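Giardin subunit alpha-1 (Giardia intestinalis, PDB 4EVF) is an annexin that binds calcium and phosphatidylserine-containing membranes and takes part in attachment of the parasite to the intestinal mucosa and in remodelling its cytoskeleton. Local coordinates at residues Y30-R35 and S72-V77; A79-D84 and M248-G253; M93-T98 and E124-D129; V130-D135 and L139-M144. All blocks are in the same frame, centred on the assembly; numbering follows the deposited sequence.

Overall arrangement
All four contacts lie in a single chain built of helices, and the second predicted annexin repeat has a share in each. Contact 1 joins it to the first repeat and contact 2 to the fourth; their centres are 13 Å apart and both use helix 74-87. Contacts 3 and 4 are internal to the second repeat, with centres 9 Å apart, and Phe95 CE2 packs 3.6 Å from Val130 CG2 between them. Contacts 2 and 3, 11 Å apart at their centres, are tied by a salt bridge, Arg250 NH2 to Asp97 OD2 at 2.8 Å. Contacts 1 and 4 are the most distant pair, about 28 Å between centres. The protein is in its apo form.

Contact 1: Y30-R35 and S72-V77; sequences YSAESR and SDRHEV
Arg74 reaches across to the first turn of helix 32-46 and meets two neighbouring residues there. Its CG sits between the backbone N and the carbonyl carbon (chi1 70°), and from CG to NE the chain runs straight out, carrying the guanidinium over to the other helix. Arg74 CD passes the methyl of Ala32, 3.8 Å from its CB, and Arg74 NH2 ends 3.5 Å from Glu33 OE2. Glu33 bends at chi2 (83°) so that its carboxylate comes over one face of the guanidinium, the two planes 48° apart. Because OE2 lies well out of the guanidinium plane, this salt bridge works by charge alone, with no N-H aimed at the oxygen. His75 CE1 lies over the opposite face, so the guanidinium is sandwiched between Glu33 and His75, while its NE pairs with Asp106. Two waters meet at Ser72 O, each donating to it weakly: one also donates to Ala32 O at 2.7 Å, the other accepts from Arg35 NH2 at 3.1 Å. Asp73 caps helix 74-87, its OD2 accepting from His75 N at 2.9 Å. The contact brings together the starts of helices 32-46 and 74-87, with helix 104-118 packed against His75 and the loop at Asp257 against Glu33.

Contact 2: A79-D84 and M248-G253; sequences AQHIRD and MRRITG
His81 points its imidazole from helix 74-87 into the angle between two arginines of helix 245-255. Its CB packs on Thr98 of helix 92-100. Beyond it CG lies anti to the carbonyl carbon (chi1 -76°), and the ring that follows is laid against Arg250: the CG methylene of Arg250 sits 3.7 Å from the ring centroid and only 6° off the normal, a CH-pi contact squarely over the face. Both ND1 and CD2 share in this, each about as far from Arg250 CG as the ring's CG is. CE1 at the leading edge meets Arg249, coming 3.6 Å from Arg249 CZ and lying over the centre of the guanidinium face, with the two planes 72° apart. NE2 also lies against Arg250 CG and CA, and from His81 NE2 to a water at the ring edge is 2.9 Å. That water donates to Arg249 O at 2.7 Å, so a backbone carbonyl is linked to the imidazole. Arg249 offers His81 its guanidinium face while its NE pairs with Asp69 on helix 62-70; Arg250 offers its methylene while its guanidinium goes to Asp97 on helix 92-100. These salt bridges probably help to hold the surfaces His81 packs on. With Arg250 CG over the imidazole face and the Arg249 guanidinium across its edge, this is a buried interface between the predicted second and fourth repeats of the all-helical annexin fold.

Contact 3: M93-T98 and E124-D129; sequences MAFFDT and EDFMKD
An edge-to-face aromatic pair, Phe95 with Phe126, makes this buried contact inside the second predicted annexin repeat, where helix 92-100 comes near helix 122-130. The two backbones stay well apart, 9.8 Å between Phe95 CA and Phe126 CA, and the rings close the distance from opposite directions. Phe126 supplies the edge: its CE2 and CZ are the touching atoms, with CE2 3.6 Å from Phe95 CE1 and above the Phe95 plane, displaced toward the rim. CZ reaches over the other half of the same ring, 4.0 Å from Phe95 CD2, so the edge lies across the face. Centroids are 4.7 Å apart and the planes inclined at 53°, well short of perpendicular, which makes this a tilted T. Phe126 gets there because its CG is anti to the backbone N (chi1 -168°), swinging the ring out toward helix 92-100 although its CB sets off to one side. Phe95 starts out directly toward its partner; with CG beside the backbone N (chi1 -73°), it turns a face to the incoming edge. Along the rim of Phe126, Met127 SD lies in the ring plane. Helix 135-145 adds Met140, which touches both phenylalanines, and helix 74-87 brings Ala85 against Phe95, so the aromatic pair sits among four helices of the repeat.

Contact 4: V130-D135 and L139-M144; sequences VGRKED and LMEKWM
Arg132 and Glu141 carry this contact with a salt bridge between a loop and the helix that follows it. The first segment starts at Val130, the end of helix 122-130, whose side chain packs on Phe95. Gly131 then breaks the helix with positive phi (75°) and turns the chain into the connecting loop. Next, Arg132 extends its chain from CG to NE past Met127 and meets Glu141 roughly at a right angle. Arg132 NH2 gives a bond of 3.1 Å to Glu141 OE2, with an N-H angle of 158°; the oxygen lies in the guanidinium plane, while the donor comes from above the carboxylate plane. NE adds two weak bonds, one to each carboxylate oxygen, 3.3 Å from Arg132 NE to Glu141 OE2 being the shorter. The extended chain of Glu141, CG anti to the backbone N (chi1 -177°), carries the carboxylate out from helix 135-145 to Arg132. At Glu134 the loop reaches the N-cap position of that helix. Asp135 opens it, and its carbonyl takes the ordinary first-turn helix bond, 3.0 Å from Leu139 N to Asp135 O, while its carboxylate oxygen OD1 is bonded to Tyr209. Helices 122-130 and 135-145 are the last two of five in the predicted second annexin repeat, and this loop is the connection between them, consistent with the D-to-E link of the annexin fold.

Contact 1: Y30-R35 and S72-V77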
loop_
_atom_site.group_PDB
_atom_site.type_symbol
_atom_site.label_atom_id
_atom_site.label_comp_id
_atom_site.label_asym_id
_atom_site.label_seq_id
_atom_site.Cartn_x
_atom_site.Cartn_y
_atom_site.Cartn_z
ATOM N N TYR A 30 -6.369 1.040 -16.685
ATOM C CA TYR A 30 -5.347 0.043 -16.991
ATOM C C TYR A 30 -4.478 -0.318 -15.800
ATOM O O TYR A 30 -4.129 0.538 -14.974
ATOM C CB TYR A 30 -4.444 0.557 -18.110
ATOM C CG TYR A 30 -5.177 0.868 -19.388
ATOM C CD1 TYR A 30 -5.631 -0.153 -20.213
ATOM C CD2 TYR A 30 -5.428 2.182 -19.771
ATOM C CE1 TYR A 30 -6.310 0.123 -21.375
ATOM C CE2 TYR A 30 -6.107 2.464 -20.933
ATOM C CZ TYR A 30 -6.540 1.426 -21.734
ATOM O OH TYR A 30 -7.213 1.690 -22.899
ATOM N N SER A 31 -4.101 -1.591 -15.739
ATOM C CA SER A 31 -3.280 -2.127 -14.659
ATOM C C SER A 31 -1.870 -1.567 -14.736
ATOM O O SER A 31 -1.504 -0.931 -15.718
ATOM C CB SER A 31 -3.177 -3.637 -14.790
ATOM O OG SER A 31 -2.360 -3.938 -15.907
ATOM N N ALA A 32 -1.071 -1.837 -13.707
ATOM C CA ALA A 32 0.295 -1.335 -13.666
ATOM C C ALA A 32 1.095 -1.883 -14.851
ATOM O O ALA A 32 1.806 -1.138 -15.519
ATOM C CB ALA A 32 0.954 -1.701 -12.357
ATOM N N GLU A 33 0.956 -3.184 -15.102
ATOM C CA GLU A 33 1.613 -3.848 -16.226
ATOM C C GLU A 33 1.179 -3.243 -17.555
ATOM O O GLU A 33 2.010 -3.021 -18.441
ATOM C CB GLU A 33 1.298 -5.353 -16.218
ATOM C CG GLU A 33 1.898 -6.123 -15.033
ATOM C CD GLU A 33 1.072 -6.045 -13.741
ATOM O OE1 GLU A 33 0.041 -5.330 -13.683
ATOM O OE2 GLU A 33 1.464 -6.723 -12.767
ATOM N N SER A 34 -0.119 -2.979 -17.697
ATOM C CA SER A 34 -0.641 -2.376 -18.927
ATOM C C SER A 34 -0.114 -0.957 -19.102
ATOM O O SER A 34 0.263 -0.554 -20.197
ATOM C CB SER A 34 -2.173 -2.360 -18.947
ATOM O OG SER A 34 -2.731 -3.662 -19.070
ATOM N N ARG A 35 -0.092 -0.186 -18.021
ATOM C CA ARG A 35 0.485 1.146 -18.107
ATOM C C ARG A 35 1.972 1.146 -18.476
ATOM O O ARG A 35 2.459 2.101 -19.098
ATOM C CB ARG A 35 0.221 1.944 -16.828
ATOM C CG ARG A 35 -1.249 2.272 -16.654
ATOM C CD ARG A 35 -1.458 3.186 -15.454
ATOM N NE ARG A 35 -0.605 2.786 -14.342
ATOM C CZ ARG A 35 -1.050 2.189 -13.249
ATOM N NH1 ARG A 35 -2.344 1.936 -13.121
ATOM N NH2 ARG A 35 -0.210 1.857 -12.290
ATOM N N SER A 72 5.319 5.345 -14.213
ATOM C CA SER A 72 6.687 4.989 -13.876
ATOM C C SER A 72 6.780 3.525 -13.462
ATOM O O SER A 72 5.770 2.828 -13.415
ATOM C CB SER A 72 7.197 5.890 -12.756
ATOM O OG SER A 72 7.204 7.235 -13.197
ATOM N N ASP A 73 7.995 3.066 -13.177
ATOM C CA ASP A 73 8.209 1.712 -12.672
ATOM C C ASP A 73 7.838 1.666 -11.197
ATOM O O ASP A 73 8.449 2.360 -10.375
ATOM C CB ASP A 73 9.661 1.268 -12.859
ATOM C CG ASP A 73 9.850 -0.218 -12.596
ATOM O OD1 ASP A 73 10.073 -0.997 -13.551
ATOM O OD2 ASP A 73 9.767 -0.615 -11.424
ATOM N N ARG A 74 6.831 0.861 -10.875
ATOM C CA ARG A 74 6.258 0.834 -9.530
ATOM C C ARG A 74 7.223 0.313 -8.470
ATOM O O ARG A 74 7.014 0.542 -7.284
ATOM C CB ARG A 74 4.969 0.014 -9.511
ATOM C CG ARG A 74 5.168 -1.497 -9.698
ATOM C CD ARG A 74 3.828 -2.203 -9.926
ATOM N NE ARG A 74 3.997 -3.638 -10.160
ATOM C CZ ARG A 74 4.323 -4.160 -11.338
ATOM N NH1 ARG A 74 4.511 -3.358 -12.376
ATOM N NH2 ARG A 74 4.459 -5.476 -11.479
ATOM N N HIS A 75 8.278 -0.383 -8.898
ATOM C CA HIS A 75 9.282 -0.893 -7.966
ATOM C C HIS A 75 10.302 0.191 -7.649
ATOM O O HIS A 75 10.737 0.325 -6.501
ATOM C CB HIS A 75 9.952 -2.152 -8.539
ATOM C CG HIS A 75 8.969 -3.204 -8.943
ATOM N ND1 HIS A 75 8.902 -3.708 -10.225
ATOM C CD2 HIS A 75 7.986 -3.820 -8.244
ATOM C CE1 HIS A 75 7.927 -4.599 -10.294
ATOM N NE2 HIS A 75 7.356 -4.686 -9.107
ATOM N N GLU A 76 10.658 0.990 -8.658
ATOM C CA GLU A 76 11.486 2.177 -8.427
ATOM C C GLU A 76 10.738 3.220 -7.600
ATOM O O GLU A 76 11.331 3.891 -6.747
ATOM C CB GLU A 76 11.936 2.804 -9.745
ATOM C CG GLU A 76 13.019 2.012 -10.438
ATOM C CD GLU A 76 13.343 2.547 -11.822
ATOM O OE1 GLU A 76 12.756 3.573 -12.222
ATOM O OE2 GLU A 76 14.191 1.937 -12.511
ATOM N N VAL A 77 9.446 3.362 -7.881
ATOM C CA VAL A 77 8.570 4.226 -7.094
ATOM C C VAL A 77 8.595 3.803 -5.625
ATOM O O VAL A 77 8.950 4.597 -4.751
ATOM C CB VAL A 77 7.124 4.206 -7.630
ATOM C CG1 VAL A 77 6.178 4.944 -6.669
ATOM C CG2 VAL A 77 7.056 4.818 -9.028
HETATM O O HOH W 1 3.209 0.839 -14.251
HETATM O O HOH W 2 2.836 2.123 -11.993
#

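Contact 2: A79-D84 and M248-G253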
loop_
_atom_site.group_PDB
_atom_site.type_symbol
_atom_site.label_atom_id
_atom_site.label_comp_id
_atom_site.label_asym_id
_atom_site.label_seq_id
_atom_site.Cartn_x
_atom_site.Cartn_y
_atom_site.Cartn_z
ATOM N N ALA A 79 10.663 1.800 -4.020
ATOM C CA ALA A 79 12.008 1.905 -3.465
ATOM C C ALA A 79 12.341 3.333 -3.026
ATOM O O ALA A 79 12.945 3.536 -1.970
ATOM C CB ALA A 79 13.042 1.419 -4.472
ATOM N N GLN A 80 11.968 4.312 -3.847
ATOM C CA GLN A 80 12.256 5.719 -3.545
ATOM C C GLN A 80 11.428 6.209 -2.345
ATOM O O GLN A 80 11.922 6.971 -1.502
ATOM C CB GLN A 80 12.009 6.608 -4.772
ATOM C CG GLN A 80 12.253 8.097 -4.527
ATOM C CD GLN A 80 13.710 8.423 -4.292
ATOM O OE1 GLN A 80 14.082 8.986 -3.253
ATOM N NE2 GLN A 80 14.549 8.082 -5.258
ATOM N N HIS A 81 10.174 5.768 -2.273
ATOM C CA HIS A 81 9.328 6.046 -1.104
ATOM C C HIS A 81 9.986 5.532 0.176
ATOM O O HIS A 81 9.992 6.210 1.208
ATOM C CB HIS A 81 7.962 5.389 -1.254
ATOM C CG HIS A 81 7.041 6.094 -2.199
ATOM N ND1 HIS A 81 7.031 7.465 -2.356
ATOM C CD2 HIS A 81 6.083 5.613 -3.025
ATOM C CE1 HIS A 81 6.110 7.796 -3.246
ATOM N NE2 HIS A 81 5.523 6.688 -3.669
ATOM N N ILE A 82 10.533 4.322 0.105
ATOM C CA ILE A 82 11.214 3.713 1.248
ATOM C C ILE A 82 12.496 4.468 1.636
ATOM O O ILE A 82 12.787 4.659 2.819
ATOM C CB ILE A 82 11.524 2.228 0.971
ATOM C CG1 ILE A 82 10.219 1.430 0.871
ATOM C CG2 ILE A 82 12.455 1.662 2.031
ATOM C CD1 ILE A 82 10.419 -0.047 0.553
ATOM N N ARG A 83 13.260 4.886 0.635
ATOM C CA ARG A 83 14.391 5.772 0.851
ATOM C C ARG A 83 13.940 7.046 1.571
ATOM O O ARG A 83 14.523 7.455 2.584
ATOM C CB ARG A 83 15.011 6.157 -0.496
ATOM C CG ARG A 83 16.468 5.752 -0.647
ATOM C CD ARG A 83 17.362 6.420 0.372
ATOM N NE ARG A 83 18.613 5.689 0.520
ATOM C CZ ARG A 83 19.811 6.185 0.228
ATOM N NH1 ARG A 83 19.931 7.431 -0.219
ATOM N NH2 ARG A 83 20.892 5.438 0.396
ATOM N N ASP A 84 12.916 7.684 1.023
ATOM C CA ASP A 84 12.374 8.912 1.601
ATOM C C ASP A 84 11.968 8.713 3.067
ATOM O O ASP A 84 12.262 9.552 3.932
ATOM C CB ASP A 84 11.163 9.380 0.802
ATOM C CG ASP A 84 11.530 9.903 -0.576
ATOM O OD1 ASP A 84 10.605 10.371 -1.272
ATOM O OD2 ASP A 84 12.724 9.859 -0.955
ATOM N N MET A 248 -1.961 9.280 0.159
ATOM C CA MET A 248 -2.804 8.931 -0.972
ATOM C C MET A 248 -1.955 8.748 -2.220
ATOM O O MET A 248 -2.244 7.880 -3.046
ATOM C CB MET A 248 -3.933 9.945 -1.188
ATOM C CG MET A 248 -5.096 9.760 -0.204
ATOM S SD MET A 248 -5.705 8.061 -0.065
ATOM C CE MET A 248 -6.605 7.936 -1.618
ATOM N N ARG A 249 -0.894 9.535 -2.331
ATOM C CA ARG A 249 -0.007 9.436 -3.486
ATOM C C ARG A 249 0.809 8.143 -3.438
ATOM O O ARG A 249 0.988 7.468 -4.458
ATOM C CB ARG A 249 0.928 10.643 -3.574
ATOM C CG ARG A 249 1.945 10.500 -4.694
ATOM C CD ARG A 249 3.322 10.992 -4.277
ATOM N NE ARG A 249 4.375 10.453 -5.140
ATOM C CZ ARG A 249 5.643 10.845 -5.103
ATOM N NH1 ARG A 249 6.015 11.794 -4.261
ATOM N NH2 ARG A 249 6.537 10.299 -5.919
ATOM N N ARG A 250 1.305 7.801 -2.252
ATOM C CA ARG A 250 2.028 6.548 -2.097
ATOM C C ARG A 250 1.154 5.365 -2.497
ATOM O O ARG A 250 1.482 4.659 -3.443
ATOM C CB ARG A 250 2.579 6.382 -0.678
ATOM C CG ARG A 250 3.716 7.365 -0.360
ATOM C CD ARG A 250 4.389 7.021 0.964
ATOM N NE ARG A 250 3.458 7.088 2.091
ATOM C CZ ARG A 250 3.344 8.133 2.913
ATOM N NH1 ARG A 250 4.109 9.203 2.744
ATOM N NH2 ARG A 250 2.473 8.096 3.917
ATOM N N ILE A 251 0.030 5.165 -1.817
ATOM C CA ILE A 251 -0.751 3.949 -2.046
ATOM C C ILE A 251 -1.489 3.927 -3.387
ATOM O O ILE A 251 -1.637 2.866 -4.004
ATOM C CB ILE A 251 -1.715 3.619 -0.869
ATOM C CG1 ILE A 251 -2.967 4.494 -0.889
ATOM C CG2 ILE A 251 -1.006 3.753 0.479
ATOM C CD1 ILE A 251 -3.808 4.326 0.378
ATOM N N THR A 252 -1.937 5.088 -3.858
ATOM C CA THR A 252 -2.595 5.135 -5.164
ATOM C C THR A 252 -1.584 4.899 -6.293
ATOM O O THR A 252 -1.837 4.111 -7.205
ATOM C CB THR A 252 -3.362 6.449 -5.381
ATOM O OG1 THR A 252 -4.153 6.732 -4.218
ATOM C CG2 THR A 252 -4.279 6.345 -6.587
ATOM N N GLY A 253 -0.430 5.555 -6.204
ATOM C CA GLY A 253 0.615 5.450 -7.211
ATOM C C GLY A 253 1.208 4.056 -7.359
ATOM O O GLY A 253 1.555 3.638 -8.469
HETATM O O HOH W 3 3.274 6.418 -5.450
#

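Contact 3: M93-T98 and E124-D129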
loop_
_atom_site.group_PDB
_atom_site.type_symbol
_atom_site.label_atom_id
_atom_site.label_comp_id
_atom_site.label_asym_id
_atom_site.label_seq_id
_atom_site.Cartn_x
_atom_site.Cartn_y
_atom_site.Cartn_z
ATOM N N MET A 93 4.147 6.093 9.084
ATOM C CA MET A 93 2.992 5.991 8.214
ATOM C C MET A 93 3.420 5.475 6.847
ATOM O O MET A 93 2.791 4.575 6.296
ATOM C CB MET A 93 2.258 7.329 8.093
ATOM C CG MET A 93 1.432 7.662 9.341
ATOM S SD MET A 93 0.580 9.246 9.187
ATOM C CE MET A 93 1.976 10.365 9.173
ATOM N N ALA A 94 4.507 6.033 6.326
ATOM C CA ALA A 94 5.041 5.609 5.034
ATOM C C ALA A 94 5.480 4.143 5.087
ATOM O O ALA A 94 5.298 3.395 4.113
ATOM C CB ALA A 94 6.201 6.489 4.630
ATOM N N PHE A 95 6.061 3.737 6.215
ATOM C CA PHE A 95 6.427 2.329 6.425
ATOM C C PHE A 95 5.228 1.417 6.155
ATOM O O PHE A 95 5.355 0.413 5.441
ATOM C CB PHE A 95 6.934 2.074 7.859
ATOM C CG PHE A 95 8.317 2.616 8.144
ATOM C CD1 PHE A 95 9.116 3.115 7.130
ATOM C CD2 PHE A 95 8.817 2.618 9.448
ATOM C CE1 PHE A 95 10.392 3.616 7.399
ATOM C CE2 PHE A 95 10.088 3.105 9.726
ATOM C CZ PHE A 95 10.879 3.607 8.697
ATOM N N PHE A 96 4.075 1.746 6.746
ATOM C CA PHE A 96 2.873 0.934 6.550
ATOM C C PHE A 96 2.520 0.840 5.068
ATOM O O PHE A 96 2.201 -0.249 4.557
ATOM C CB PHE A 96 1.664 1.487 7.340
ATOM C CG PHE A 96 1.913 1.643 8.813
ATOM C CD1 PHE A 96 2.764 0.778 9.486
ATOM C CD2 PHE A 96 1.314 2.679 9.523
ATOM C CE1 PHE A 96 3.003 0.933 10.847
ATOM C CE2 PHE A 96 1.552 2.842 10.881
ATOM C CZ PHE A 96 2.395 1.967 11.544
ATOM N N ASP A 97 2.573 1.986 4.389
ATOM C CA ASP A 97 2.197 2.075 2.980
ATOM C C ASP A 97 3.122 1.269 2.067
ATOM O O ASP A 97 2.671 0.711 1.083
ATOM C CB ASP A 97 2.162 3.533 2.504
ATOM C CG ASP A 97 1.244 4.405 3.351
ATOM O OD1 ASP A 97 0.450 3.841 4.141
ATOM O OD2 ASP A 97 1.322 5.647 3.218
ATOM N N THR A 98 4.410 1.239 2.397
ATOM C CA THR A 98 5.444 0.712 1.504
ATOM C C THR A 98 5.843 -0.745 1.805
ATOM O O THR A 98 6.152 -1.514 0.889
ATOM C CB THR A 98 6.714 1.618 1.515
ATOM O OG1 THR A 98 7.224 1.733 2.846
ATOM C CG2 THR A 98 6.404 3.018 0.990
ATOM N N GLU A 124 18.826 -4.083 5.103
ATOM C CA GLU A 124 19.921 -3.646 5.963
ATOM C C GLU A 124 19.789 -2.164 6.328
ATOM O O GLU A 124 19.887 -1.799 7.503
ATOM C CB GLU A 124 21.254 -3.912 5.264
ATOM C CG GLU A 124 22.424 -4.115 6.197
ATOM C CD GLU A 124 23.499 -5.005 5.583
ATOM O OE1 GLU A 124 24.697 -4.711 5.782
ATOM O OE2 GLU A 124 23.147 -6.000 4.907
ATOM N N ASP A 125 19.563 -1.319 5.322
ATOM C CA ASP A 125 19.327 0.114 5.530
ATOM C C ASP A 125 18.127 0.361 6.438
ATOM O O ASP A 125 18.143 1.257 7.275
ATOM C CB ASP A 125 19.066 0.820 4.198
ATOM C CG ASP A 125 20.317 1.432 3.595
ATOM O OD1 ASP A 125 21.432 1.156 4.100
ATOM O OD2 ASP A 125 20.178 2.189 2.603
ATOM N N PHE A 126 17.076 -0.423 6.239
ATOM C CA PHE A 126 15.856 -0.301 7.029
ATOM C C PHE A 126 16.119 -0.622 8.497
ATOM O O PHE A 126 15.869 0.204 9.376
ATOM C CB PHE A 126 14.774 -1.234 6.474
ATOM C CG PHE A 126 13.413 -0.983 7.034
ATOM C CD1 PHE A 126 12.971 -1.673 8.151
ATOM C CD2 PHE A 126 12.562 -0.064 6.435
ATOM C CE1 PHE A 126 11.702 -1.448 8.671
ATOM C CE2 PHE A 126 11.295 0.161 6.945
ATOM C CZ PHE A 126 10.863 -0.531 8.070
ATOM N N MET A 127 16.627 -1.820 8.768
ATOM C CA MET A 127 16.859 -2.225 10.158
ATOM C C MET A 127 17.893 -1.326 10.858
ATOM O O MET A 127 17.825 -1.124 12.070
ATOM C CB MET A 127 17.263 -3.698 10.257
ATOM C CG MET A 127 16.216 -4.678 9.725
ATOM S SD MET A 127 14.544 -4.402 10.364
ATOM C CE MET A 127 14.767 -4.629 12.130
ATOM N N LYS A 128 18.837 -0.794 10.085
ATOM C CA LYS A 128 19.809 0.163 10.595
ATOM C C LYS A 128 19.091 1.300 11.326
ATOM O O LYS A 128 19.420 1.644 12.466
ATOM C CB LYS A 128 20.634 0.713 9.429
ATOM C CG LYS A 128 21.484 1.956 9.722
ATOM C CD LYS A 128 22.015 2.542 8.410
ATOM C CE LYS A 128 22.481 3.995 8.561
ATOM N NZ LYS A 128 23.692 4.110 9.419
ATOM N N ASP A 129 18.085 1.860 10.671
ATOM C CA ASP A 129 17.447 3.074 11.166
ATOM C C ASP A 129 16.277 2.779 12.096
ATOM O O ASP A 129 15.850 3.640 12.856
ATOM C CB ASP A 129 16.990 3.952 10.001
ATOM C CG ASP A 129 18.090 4.903 9.504
ATOM O OD1 ASP A 129 19.149 5.001 10.158
ATOM O OD2 ASP A 129 17.886 5.563 8.462
#

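Contact 4: V130-D135 and L139-M144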
loop_
_atom_site.group_PDB
_atom_site.type_symbol
_atom_site.label_atom_id
_atom_site.label_comp_id
_atom_site.label_asym_id
_atom_site.label_seq_id
_atom_site.Cartn_x
_atom_site.Cartn_y
_atom_site.Cartn_z
ATOM N N VAL A 130 15.759 1.563 12.024
ATOM C CA VAL A 130 14.603 1.175 12.826
ATOM C C VAL A 130 14.971 0.445 14.131
ATOM O O VAL A 130 14.292 0.600 15.145
ATOM C CB VAL A 130 13.611 0.331 11.986
ATOM C CG1 VAL A 130 12.683 -0.450 12.877
ATOM C CG2 VAL A 130 12.832 1.237 11.027
ATOM N N GLY A 131 16.040 -0.349 14.117
ATOM C CA GLY A 131 16.450 -1.058 15.325
ATOM C C GLY A 131 15.560 -2.252 15.651
ATOM O O GLY A 131 14.700 -2.628 14.853
ATOM N N ARG A 132 15.764 -2.858 16.819
ATOM C CA ARG A 132 14.997 -4.046 17.206
ATOM C C ARG A 132 14.533 -3.979 18.655
ATOM O O ARG A 132 14.408 -5.003 19.332
ATOM C CB ARG A 132 15.819 -5.322 16.956
ATOM C CG ARG A 132 16.218 -5.501 15.494
ATOM C CD ARG A 132 17.222 -6.628 15.285
ATOM N NE ARG A 132 17.444 -6.913 13.863
ATOM C CZ ARG A 132 18.431 -6.386 13.143
ATOM N NH1 ARG A 132 19.291 -5.547 13.703
ATOM N NH2 ARG A 132 18.567 -6.695 11.863
ATOM N N LYS A 133 14.269 -2.767 19.128
ATOM C CA LYS A 133 13.902 -2.556 20.528
ATOM C C LYS A 133 12.387 -2.528 20.771
ATOM O O LYS A 133 11.939 -2.368 21.910
ATOM C CB LYS A 133 14.531 -1.253 21.052
ATOM C CG LYS A 133 16.054 -1.270 21.154
ATOM C CD LYS A 133 16.532 -2.058 22.369
ATOM C CE LYS A 133 17.691 -2.965 21.998
ATOM N NZ LYS A 133 18.847 -2.194 21.455
ATOM N N GLU A 134 11.606 -2.646 19.700
ATOM C CA GLU A 134 10.149 -2.664 19.802
ATOM C C GLU A 134 9.558 -3.774 18.941
ATOM O O GLU A 134 10.148 -4.202 17.945
ATOM C CB GLU A 134 9.546 -1.321 19.378
ATOM C CG GLU A 134 9.637 -0.211 20.422
ATOM C CD GLU A 134 8.751 0.979 20.074
ATOM O OE1 GLU A 134 9.129 1.767 19.176
ATOM O OE2 GLU A 134 7.675 1.122 20.701
ATOM N N ASP A 135 8.376 -4.233 19.315
ATOM C CA ASP A 135 7.776 -5.352 18.600
ATOM C C ASP A 135 7.406 -5.018 17.157
ATOM O O ASP A 135 7.426 -5.896 16.303
ATOM C CB ASP A 135 6.582 -5.907 19.366
ATOM C CG ASP A 135 7.003 -6.706 20.588
ATOM O OD1 ASP A 135 6.117 -7.168 21.336
ATOM O OD2 ASP A 135 8.222 -6.883 20.787
ATOM N N LEU A 139 8.400 -7.357 13.896
ATOM C CA LEU A 139 7.406 -7.817 12.925
ATOM C C LEU A 139 7.742 -7.349 11.518
ATOM O O LEU A 139 7.600 -8.120 10.568
ATOM C CB LEU A 139 5.982 -7.398 13.315
ATOM C CG LEU A 139 4.845 -7.867 12.391
ATOM C CD1 LEU A 139 4.789 -9.385 12.230
ATOM C CD2 LEU A 139 3.505 -7.348 12.920
ATOM N N MET A 140 8.183 -6.100 11.370
ATOM C CA MET A 140 8.504 -5.591 10.032
ATOM C C MET A 140 9.694 -6.318 9.414
ATOM O O MET A 140 9.709 -6.596 8.208
ATOM C CB MET A 140 8.729 -4.074 10.025
ATOM C CG MET A 140 7.418 -3.289 10.073
ATOM S SD MET A 140 7.657 -1.524 9.766
ATOM C CE MET A 140 6.036 -0.883 10.218
ATOM N N GLU A 141 10.673 -6.647 10.242
ATOM C CA GLU A 141 11.823 -7.423 9.779
ATOM C C GLU A 141 11.380 -8.773 9.213
ATOM O O GLU A 141 11.799 -9.179 8.129
ATOM C CB GLU A 141 12.809 -7.659 10.921
ATOM C CG GLU A 141 14.057 -8.395 10.477
ATOM C CD GLU A 141 15.065 -8.553 11.588
ATOM O OE1 GLU A 141 14.665 -8.575 12.768
ATOM O OE2 GLU A 141 16.265 -8.656 11.273
ATOM N N LYS A 142 10.530 -9.465 9.958
ATOM C CA LYS A 142 10.054 -10.781 9.539
ATOM C C LYS A 142 9.085 -10.670 8.356
ATOM O O LYS A 142 9.052 -11.522 7.475
ATOM C CB LYS A 142 9.386 -11.482 10.718
ATOM C CG LYS A 142 9.018 -12.931 10.466
ATOM C CD LYS A 142 9.616 -13.826 11.535
ATOM C CE LYS A 142 9.297 -13.296 12.912
ATOM N NZ LYS A 142 10.021 -14.064 13.959
ATOM N N TRP A 143 8.301 -9.599 8.339
ATOM C CA TRP A 143 7.405 -9.335 7.222
ATOM C C TRP A 143 8.170 -9.204 5.910
ATOM O O TRP A 143 7.779 -9.782 4.888
ATOM C CB TRP A 143 6.618 -8.053 7.468
ATOM C CG TRP A 143 5.441 -7.903 6.575
ATOM C CD1 TRP A 143 5.414 -7.340 5.331
ATOM C CD2 TRP A 143 4.103 -8.308 6.865
ATOM N NE1 TRP A 143 4.135 -7.377 4.827
ATOM C CE2 TRP A 143 3.312 -7.964 5.753
ATOM C CE3 TRP A 143 3.499 -8.942 7.957
ATOM C CZ2 TRP A 143 1.934 -8.228 5.703
ATOM C CZ3 TRP A 143 2.137 -9.197 7.909
ATOM C CH2 TRP A 143 1.371 -8.841 6.791
ATOM N N MET A 144 9.257 -8.442 5.940
ATOM C CA MET A 144 10.054 -8.194 4.737
ATOM C C MET A 144 10.641 -9.477 4.147
ATOM O O MET A 144 10.910 -9.548 2.941
ATOM C CB MET A 144 11.156 -7.162 5.022
ATOM C CG MET A 144 10.609 -5.739 5.183
ATOM S SD MET A 144 11.780 -4.462 5.655
ATOM C CE MET A 144 12.951 -4.434 4.312
#